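Local coordinates for hemolysin II regulatory protein (Bacillus cereus, PDB 2JJ7), which probably binds DNA as a dimeric transcriptional regulator of the TetR family, presumably controlling expression of hemolysin II, at residues B[7-12]-B[45-50]; B[14-19]-B[31-36]. All blocks are in the same frame, centred on the assembly; numbering follows the deposited sequence.

Contact 1. Residues B[7-12]-B[45-50]; sequences QTMENI and SYYFNG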
ATOM      1  N   GLN B   7      14.382 -13.082 -31.942  1.00 39.58           N
ATOM      2  CA  GLN B   7      15.315 -13.080 -30.813  1.00 38.99           C
ATOM      3  C   GLN B   7      15.793 -11.673 -30.405  1.00 37.22           C
ATOM      4  O   GLN B   7      15.866 -11.347 -29.219  1.00 35.88           O
ATOM      5  CB  GLN B   7      16.513 -13.997 -31.102  1.00 39.54           C
ATOM      6  CG  GLN B   7      17.584 -14.064 -29.989  1.00 41.85           C
ATOM      7  CD  GLN B   7      17.050 -14.605 -28.660  1.00 46.94           C
ATOM      8  OE1 GLN B   7      17.353 -15.725 -28.281  1.00 43.39           O
ATOM      9  NE2 GLN B   7      16.253 -13.802 -27.952  1.00 49.28           N
ATOM     10  N   THR B   8      16.115 -10.841 -31.382  1.00 36.72           N
ATOM     11  CA  THR B   8      16.627  -9.505 -31.085  1.00 35.71           C
ATOM     12  C   THR B   8      15.549  -8.664 -30.401  1.00 36.01           C
ATOM     13  O   THR B   8      15.830  -7.972 -29.413  1.00 34.46           O
ATOM     14  CB  THR B   8      17.162  -8.812 -32.353  1.00 36.07           C
ATOM     15  OG1 THR B   8      18.184  -9.629 -32.931  1.00 30.84           O
ATOM     16  CG2 THR B   8      17.751  -7.445 -32.026  1.00 36.35           C
ATOM     17  N   MET B   9      14.323  -8.745 -30.929  1.00 34.44           N
ATOM     18  CA  MET B   9      13.188  -8.034 -30.372  1.00 36.34           C
ATOM     19  C   MET B   9      12.865  -8.534 -28.968  1.00 37.10           C
ATOM     20  O   MET B   9      12.504  -7.746 -28.093  1.00 37.03           O
ATOM     21  CB  MET B   9      11.969  -8.171 -31.283  1.00 36.52           C
ATOM     22  CG  MET B   9      12.041  -7.264 -32.500  1.00 41.14           C
ATOM     23  SD  MET B   9      10.653  -7.508 -33.601  1.00 45.55           S
ATOM     24  CE  MET B   9       9.420  -6.459 -32.818  1.00 45.58           C
ATOM     25  N   GLU B  10      12.999  -9.842 -28.763  1.00 36.63           N
ATOM     26  CA  GLU B  10      12.847 -10.428 -27.441  1.00 39.14           C
ATOM     27  C   GLU B  10      13.911  -9.923 -26.465  1.00 38.98           C
ATOM     28  O   GLU B  10      13.586  -9.516 -25.350  1.00 39.92           O
ATOM     29  CB  GLU B  10      12.880 -11.948 -27.509  1.00 37.53           C
ATOM     30  CG  GLU B  10      12.963 -12.575 -26.134  1.00 45.68           C
ATOM     31  CD  GLU B  10      12.171 -13.845 -26.037  1.00 56.31           C
ATOM     32  OE1 GLU B  10      12.528 -14.819 -26.739  1.00 62.55           O
ATOM     33  OE2 GLU B  10      11.189 -13.863 -25.262  1.00 58.06           O
ATOM     34  N   ASN B  11      15.172  -9.951 -26.891  1.00 38.11           N
ATOM     35  CA  ASN B  11      16.246  -9.340 -26.122  1.00 39.27           C
ATOM     36  C   ASN B  11      15.946  -7.887 -25.731  1.00 38.89           C
ATOM     37  O   ASN B  11      16.187  -7.492 -24.585  1.00 38.10           O
ATOM     38  CB  ASN B  11      17.583  -9.443 -26.867  1.00 37.80           C
ATOM     39  CG  ASN B  11      18.136 -10.854 -26.864  1.00 43.44           C
ATOM     40  OD1 ASN B  11      17.620 -11.733 -26.174  1.00 50.21           O
ATOM     41  ND2 ASN B  11      19.189 -11.080 -27.635  1.00 49.38           N
ATOM     42  N   ILE B  12      15.410  -7.108 -26.672  1.00 36.79           N
ATOM     43  CA  ILE B  12      15.088  -5.701 -26.415  1.00 35.75           C
ATOM     44  C   ILE B  12      13.948  -5.551 -25.403  1.00 37.08           C
ATOM     45  O   ILE B  12      13.968  -4.643 -24.574  1.00 34.62           O
ATOM     46  CB  ILE B  12      14.756  -4.922 -27.710  1.00 36.49           C
ATOM     47  CG1 ILE B  12      15.980  -4.853 -28.645  1.00 32.96           C
ATOM     48  CG2 ILE B  12      14.249  -3.488 -27.382  1.00 38.98           C
ATOM     49  CD1 ILE B  12      15.622  -4.522 -30.109  1.00 27.73           C
ATOM     50  N   SER B  45      15.272   1.272 -32.456  1.00 39.07           N
ATOM     51  CA  SER B  45      14.321   2.288 -32.899  1.00 39.39           C
ATOM     52  C   SER B  45      13.661   1.852 -34.215  1.00 36.96           C
ATOM     53  O   SER B  45      12.498   2.149 -34.457  1.00 36.70           O
ATOM     54  CB  SER B  45      14.985   3.668 -32.999  1.00 36.92           C
ATOM     55  OG  SER B  45      16.136   3.613 -33.830  1.00 44.14           O
ATOM     56  N   TYR B  46      14.391   1.115 -35.047  1.00 37.94           N
ATOM     57  CA  TYR B  46      13.777   0.506 -36.227  1.00 38.05           C
ATOM     58  C   TYR B  46      12.613  -0.427 -35.825  1.00 38.50           C
ATOM     59  O   TYR B  46      11.514  -0.310 -36.354  1.00 39.50           O
ATOM     60  CB  TYR B  46      14.815  -0.223 -37.094  1.00 38.38           C
ATOM     61  CG  TYR B  46      14.204  -0.940 -38.274  1.00 39.10           C
ATOM     62  CD1 TYR B  46      13.631  -0.222 -39.332  1.00 35.91           C
ATOM     63  CD2 TYR B  46      14.169  -2.336 -38.325  1.00 41.50           C
ATOM     64  CE1 TYR B  46      13.044  -0.873 -40.411  1.00 37.15           C
ATOM     65  CE2 TYR B  46      13.587  -2.999 -39.406  1.00 39.25           C
ATOM     66  CZ  TYR B  46      13.030  -2.261 -40.437  1.00 41.92           C
ATOM     67  OH  TYR B  46      12.461  -2.910 -41.502  1.00 52.78           O
ATOM     68  N   TYR B  47      12.846  -1.318 -34.866  1.00 38.80           N
ATOM     69  CA  TYR B  47      11.826  -2.292 -34.451  1.00 39.12           C
ATOM     70  C   TYR B  47      10.657  -1.728 -33.622  1.00 39.63           C
ATOM     71  O   TYR B  47       9.528  -2.193 -33.750  1.00 38.56           O
ATOM     72  CB  TYR B  47      12.470  -3.467 -33.695  1.00 39.91           C
ATOM     73  CG  TYR B  47      13.223  -4.455 -34.579  1.00 40.86           C
ATOM     74  CD1 TYR B  47      12.699  -4.869 -35.810  1.00 44.26           C
ATOM     75  CD2 TYR B  47      14.447  -4.997 -34.167  1.00 40.24           C
ATOM     76  CE1 TYR B  47      13.384  -5.781 -36.625  1.00 44.90           C
ATOM     77  CE2 TYR B  47      15.142  -5.914 -34.970  1.00 40.25           C
ATOM     78  CZ  TYR B  47      14.600  -6.302 -36.196  1.00 42.37           C
ATOM     79  OH  TYR B  47      15.267  -7.200 -36.993  1.00 44.12           O
ATOM     80  N   PHE B  48      10.931  -0.753 -32.760  1.00 39.00           N
ATOM     81  CA  PHE B  48       9.910  -0.265 -31.835  1.00 41.89           C
ATOM     82  C   PHE B  48       9.536   1.209 -31.977  1.00 43.69           C
ATOM     83  O   PHE B  48       8.488   1.615 -31.470  1.00 45.51           O
ATOM     84  CB  PHE B  48      10.270  -0.608 -30.378  1.00 41.43           C
ATOM     85  CG  PHE B  48      10.250  -2.087 -30.097  1.00 41.51           C
ATOM     86  CD1 PHE B  48      11.430  -2.828 -30.114  1.00 39.69           C
ATOM     87  CD2 PHE B  48       9.040  -2.748 -29.868  1.00 39.29           C
ATOM     88  CE1 PHE B  48      11.411  -4.218 -29.891  1.00 39.98           C
ATOM     89  CE2 PHE B  48       9.007  -4.127 -29.639  1.00 42.47           C
ATOM     90  CZ  PHE B  48      10.198  -4.863 -29.650  1.00 36.96           C
ATOM     91  N   ASN B  49      10.369   2.000 -32.658  1.00 43.82           N
ATOM     92  CA  ASN B  49      10.070   3.419 -32.864  1.00 44.84           C
ATOM     93  C   ASN B  49       9.645   4.111 -31.570  1.00 45.80           C
ATOM     94  O   ASN B  49       8.501   4.569 -31.460  1.00 47.61           O
ATOM     95  CB  ASN B  49       8.971   3.601 -33.929  1.00 45.23           C
ATOM     96  CG  ASN B  49       9.512   3.568 -35.360  0.50 44.35           C
ATOM     97  OD1 ASN B  49       9.234   2.636 -36.116  0.50 39.75           O
ATOM     98  ND2 ASN B  49      10.280   4.590 -35.734  0.50 44.29           N
ATOM     99  N   GLY B  50      10.540   4.141 -30.580  1.00 44.17           N
ATOM    100  CA  GLY B  50      10.351   4.983 -29.397  1.00 40.67           C
ATOM    101  C   GLY B  50       9.951   4.246 -28.139  1.00 40.50           C
ATOM    102  O   GLY B  50       9.427   3.123 -28.192  1.00 39.36           O
TER
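Met-9 lays its side chain over one face of the Tyr-47 ring. Met-9 CG sits 3.9 Å from the centroid of the Tyr-47 ring in a CH-pi contact, 3.6 Å above the plane and displaced toward the rim beside Tyr-47 CG and CD2. The sulfur continues over the same ring, with Met-9 SD 4.3 Å from the Tyr-47 centroid and 22° off its normal, which makes this a Met-aromatic contact. A bend at the last torsion (chi3 84°) then turns the methyl off the tyrosine and onto the second aromatic residue, where Met-9 CE lies 3.6 Å from Phe-48 CZ. One thioether chain thus serves two neighbouring rings. Ile-12 repeats the division with its two branches: CG2 packs obliquely on Phe-48, 3.9 Å from CE1, while CD1 comes to the edge of Tyr-47, 4.3 Å from CD2. Thr-8 CG2 joins it at that edge, near the ring plane. Leu-54 of helix 51-62 touches both Ile-12 and Phe-48, so the inner half of the contact belongs to the core of the three-helix DNA-binding domain, and helix 41-48 is the second helix of the predicted helix-turn-helix. The side-chain atoms that meet are carbon and sulfur, so helix 41-48 is seated on helix 5-23 by dispersion and by the polarisable sulfur over the Tyr-47 face, forces that depend on close fit more than on exact angles.

Contact 2. Residues B[14-19]-B[31-36]; sequences KAAKKK and QEIAKE
Segments 14-19 of helix 5-23 and 31-36 of helix 30-37 pass with their short axes 8.4 Å apart at closest approach, their N-to-C directions 124° from each other, and the CA atoms of Ala-16 and Ile-33 come within 5.3 Å. The pair belongs to the TetR-type DNA-binding domain: helix 30-37 is the first helix of the predicted helix-turn-helix, resting here on helix 5-23. Small residues permit the close approach. Ala-15 CB reaches the backbone of the partner helix, 3.5 Å from Ile-33 O, and also abuts the CG methylene of Glu-36. Beside it, Ala-16 offers its methyl to both methyls of Ile-33, Ala-16 CB lying 3.8 Å from Ile-33 CD1 and equally near CG2. The CG1 branch of Ile-33 also meets Lys-19 CB, so the isoleucine bears on successive turns of helix 5-23. Leu-54 of helix 51-62 touches both Ala-16 and Ile-33, closing the buried side.

Toward solvent the packing turns amphipathic. Lys-19 bends at chi2 (-75°), which brings its aliphatic chain slantwise across Glu-36, with Lys-19 CE 4.0 Å from Glu-36 CB; its ammonium makes a salt bridge with Glu-22 on its own helix and lies beyond salt-bridge range of Glu-36. Glu-32 gives its carboxylate to Arg-23 in a salt bridge. The extended Lys-18 instead crosses Glu-36 at about a right angle, so the carboxylate meets methylenes as well as the ammonium group. Charge and apolar contact overlap here: Glu-36 OE2 is 3.5 Å from Lys-18 NZ, in a salt bridge, and 3.5 Å from Lys-18 CD.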
ATOM      1  N   LYS B  14      13.064  -7.890 -23.033  1.00 37.01           N
ATOM      2  CA  LYS B  14      13.652  -8.290 -21.748  1.00 37.27           C
ATOM      3  C   LYS B  14      14.375  -7.097 -21.124  1.00 36.78           C
ATOM      4  O   LYS B  14      14.212  -6.819 -19.934  1.00 34.72           O
ATOM      5  CB  LYS B  14      14.636  -9.460 -21.917  1.00 37.44           C
ATOM      6  CG  LYS B  14      13.983 -10.823 -22.051  1.00 40.89           C
ATOM      7  CD  LYS B  14      14.992 -11.935 -22.303  1.00 50.56           C
ATOM      8  CE  LYS B  14      14.264 -13.238 -22.650  1.00 54.63           C
ATOM      9  NZ  LYS B  14      15.084 -14.468 -22.447  1.00 60.29           N
ATOM     10  N   ALA B  15      15.161  -6.397 -21.942  1.00 34.80           N
ATOM     11  CA  ALA B  15      15.922  -5.220 -21.502  1.00 36.75           C
ATOM     12  C   ALA B  15      15.012  -4.102 -21.017  1.00 36.74           C
ATOM     13  O   ALA B  15      15.256  -3.505 -19.972  1.00 38.83           O
ATOM     14  CB  ALA B  15      16.827  -4.707 -22.622  1.00 33.59           C
ATOM     15  N   ALA B  16      13.977  -3.824 -21.801  1.00 37.39           N
ATOM     16  CA  ALA B  16      13.047  -2.747 -21.524  1.00 36.39           C
ATOM     17  C   ALA B  16      12.250  -3.037 -20.236  1.00 36.55           C
ATOM     18  O   ALA B  16      12.105  -2.166 -19.395  1.00 35.96           O
ATOM     19  CB  ALA B  16      12.137  -2.545 -22.698  1.00 34.72           C
ATOM     20  N   LYS B  17      11.743  -4.260 -20.094  1.00 36.78           N
ATOM     21  CA  LYS B  17      11.130  -4.711 -18.830  1.00 35.96           C
ATOM     22  C   LYS B  17      12.051  -4.409 -17.645  1.00 37.47           C
ATOM     23  O   LYS B  17      11.628  -3.787 -16.668  1.00 37.65           O
ATOM     24  CB  LYS B  17      10.843  -6.219 -18.882  1.00 35.79           C
ATOM     25  CG  LYS B  17      10.172  -6.795 -17.637  1.00 33.34           C
ATOM     26  CD  LYS B  17      10.195  -8.320 -17.625  1.00 29.97           C
ATOM     27  CE  LYS B  17       9.093  -8.865 -16.748  1.00 37.61           C
ATOM     28  NZ  LYS B  17       9.147 -10.360 -16.576  1.00 38.21           N
ATOM     29  N   LYS B  18      13.308  -4.844 -17.747  1.00 38.02           N
ATOM     30  CA  LYS B  18      14.296  -4.649 -16.695  1.00 39.26           C
ATOM     31  C   LYS B  18      14.514  -3.171 -16.367  1.00 39.32           C
ATOM     32  O   LYS B  18      14.452  -2.770 -15.204  1.00 39.67           O
ATOM     33  CB  LYS B  18      15.636  -5.288 -17.078  1.00 39.47           C
ATOM     34  CG  LYS B  18      16.665  -5.226 -15.942  1.00 42.87           C
ATOM     35  CD  LYS B  18      18.043  -5.700 -16.359  1.00 47.32           C
ATOM     36  CE  LYS B  18      19.025  -5.561 -15.208  1.00 47.59           C
ATOM     37  NZ  LYS B  18      20.243  -6.397 -15.407  1.00 54.73           N
ATOM     38  N   LYS B  19      14.749  -2.372 -17.402  1.00 37.83           N
ATOM     39  CA  LYS B  19      15.101  -0.963 -17.242  1.00 37.11           C
ATOM     40  C   LYS B  19      13.934  -0.084 -16.806  1.00 37.61           C
ATOM     41  O   LYS B  19      14.070   0.706 -15.872  1.00 38.13           O
ATOM     42  CB  LYS B  19      15.774  -0.437 -18.514  1.00 37.59           C
ATOM     43  CG  LYS B  19      17.224  -0.909 -18.675  1.00 35.93           C
ATOM     44  CD  LYS B  19      18.126  -0.125 -17.717  1.00 43.51           C
ATOM     45  CE  LYS B  19      19.445  -0.815 -17.481  1.00 46.48           C
ATOM     46  NZ  LYS B  19      20.175  -0.187 -16.349  1.00 49.94           N
ATOM     47  N   GLN B  31      17.975   4.663 -25.262  1.00 42.11           N
ATOM     48  CA  GLN B  31      19.435   4.495 -25.267  1.00 42.69           C
ATOM     49  C   GLN B  31      19.931   3.498 -24.215  1.00 41.83           C
ATOM     50  O   GLN B  31      20.746   2.626 -24.516  1.00 42.85           O
ATOM     51  CB  GLN B  31      20.142   5.853 -25.102  1.00 42.88           C
ATOM     52  CG  GLN B  31      20.032   6.787 -26.316  1.00 43.87           C
ATOM     53  CD  GLN B  31      18.626   7.373 -26.521  1.00 46.64           C
ATOM     54  OE1 GLN B  31      17.779   7.330 -25.625  1.00 45.89           O
ATOM     55  NE2 GLN B  31      18.381   7.919 -27.711  1.00 41.42           N
ATOM     56  N   GLU B  32      19.431   3.627 -22.992  1.00 39.44           N
ATOM     57  CA  GLU B  32      19.748   2.689 -21.914  1.00 41.19           C
ATOM     58  C   GLU B  32      19.196   1.281 -22.161  1.00 40.79           C
ATOM     59  O   GLU B  32      19.833   0.283 -21.801  1.00 41.32           O
ATOM     60  CB  GLU B  32      19.201   3.208 -20.578  1.00 39.61           C
ATOM     61  CG  GLU B  32      19.669   4.590 -20.219  1.00 47.35           C
ATOM     62  CD  GLU B  32      18.786   5.248 -19.169  1.00 60.11           C
ATOM     63  OE1 GLU B  32      18.283   4.538 -18.267  1.00 60.62           O
ATOM     64  OE2 GLU B  32      18.601   6.484 -19.247  1.00 64.15           O
ATOM     65  N   ILE B  33      17.993   1.209 -22.730  1.00 40.56           N
ATOM     66  CA  ILE B  33      17.387  -0.067 -23.110  1.00 40.30           C
ATOM     67  C   ILE B  33      18.216  -0.765 -24.197  1.00 40.81           C
ATOM     68  O   ILE B  33      18.518  -1.961 -24.088  1.00 42.48           O
ATOM     69  CB  ILE B  33      15.908   0.120 -23.536  1.00 40.29           C
ATOM     70  CG1 ILE B  33      15.073   0.557 -22.318  1.00 39.15           C
ATOM     71  CG2 ILE B  33      15.340  -1.162 -24.139  1.00 39.26           C
ATOM     72  CD1 ILE B  33      13.612   0.911 -22.636  1.00 41.95           C
ATOM     73  N   ALA B  34      18.608  -0.014 -25.224  1.00 39.89           N
ATOM     74  CA  ALA B  34      19.449  -0.559 -26.288  1.00 38.34           C
ATOM     75  C   ALA B  34      20.748  -1.085 -25.716  1.00 39.89           C
ATOM     76  O   ALA B  34      21.172  -2.211 -26.031  1.00 39.58           O
ATOM     77  CB  ALA B  34      19.724   0.480 -27.342  1.00 36.58           C
ATOM     78  N   LYS B  35      21.362  -0.270 -24.859  1.00 40.54           N
ATOM     79  CA  LYS B  35      22.625  -0.615 -24.211  1.00 42.51           C
ATOM     80  C   LYS B  35      22.494  -1.895 -23.390  1.00 42.91           C
ATOM     81  O   LYS B  35      23.360  -2.775 -23.462  1.00 43.13           O
ATOM     82  CB  LYS B  35      23.115   0.550 -23.340  1.00 41.77           C
ATOM     83  CG  LYS B  35      24.463   0.320 -22.690  1.00 45.78           C
ATOM     84  CD  LYS B  35      24.940   1.555 -21.940  1.00 48.27           C
ATOM     85  CE  LYS B  35      26.451   1.527 -21.777  1.00 57.06           C
ATOM     86  NZ  LYS B  35      26.984   2.824 -21.268  1.00 60.16           N
ATOM     87  N   GLU B  36      21.404  -2.003 -22.628  1.00 43.14           N
ATOM     88  CA  GLU B  36      21.141  -3.197 -21.818  1.00 42.63           C
ATOM     89  C   GLU B  36      20.922  -4.444 -22.694  1.00 42.44           C
ATOM     90  O   GLU B  36      21.426  -5.526 -22.376  1.00 41.84           O
ATOM     91  CB  GLU B  36      19.962  -2.954 -20.863  1.00 42.87           C
ATOM     92  CG  GLU B  36      19.457  -4.204 -20.110  1.00 43.93           C
ATOM     93  CD  GLU B  36      20.462  -4.804 -19.131  1.00 45.53           C
ATOM     94  OE1 GLU B  36      21.279  -4.055 -18.545  1.00 41.83           O
ATOM     95  OE2 GLU B  36      20.412  -6.040 -18.934  1.00 41.43           O
TER

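How the contacts relate
From the N terminus, helix 5-23 supplies the first partner of both contacts: 7-12 to contact 1, then 14-19, about two turns farther on, to contact 2. The chain next enters helix 30-37, whose residues 31-36 return to 14-19 and close the shorter loop. Helix 41-48 follows, and 45-50 comes back to 7-12, closing a longer loop within which contact 2 is nested. The two helices of the predicted helix-turn-helix are thereby fastened at successive levels of one supporting helix. The contacts, with centres about 10 Å apart, meet where Ile-12 touches Ile-33, and helix 51-62, next in the chain, closes over the two.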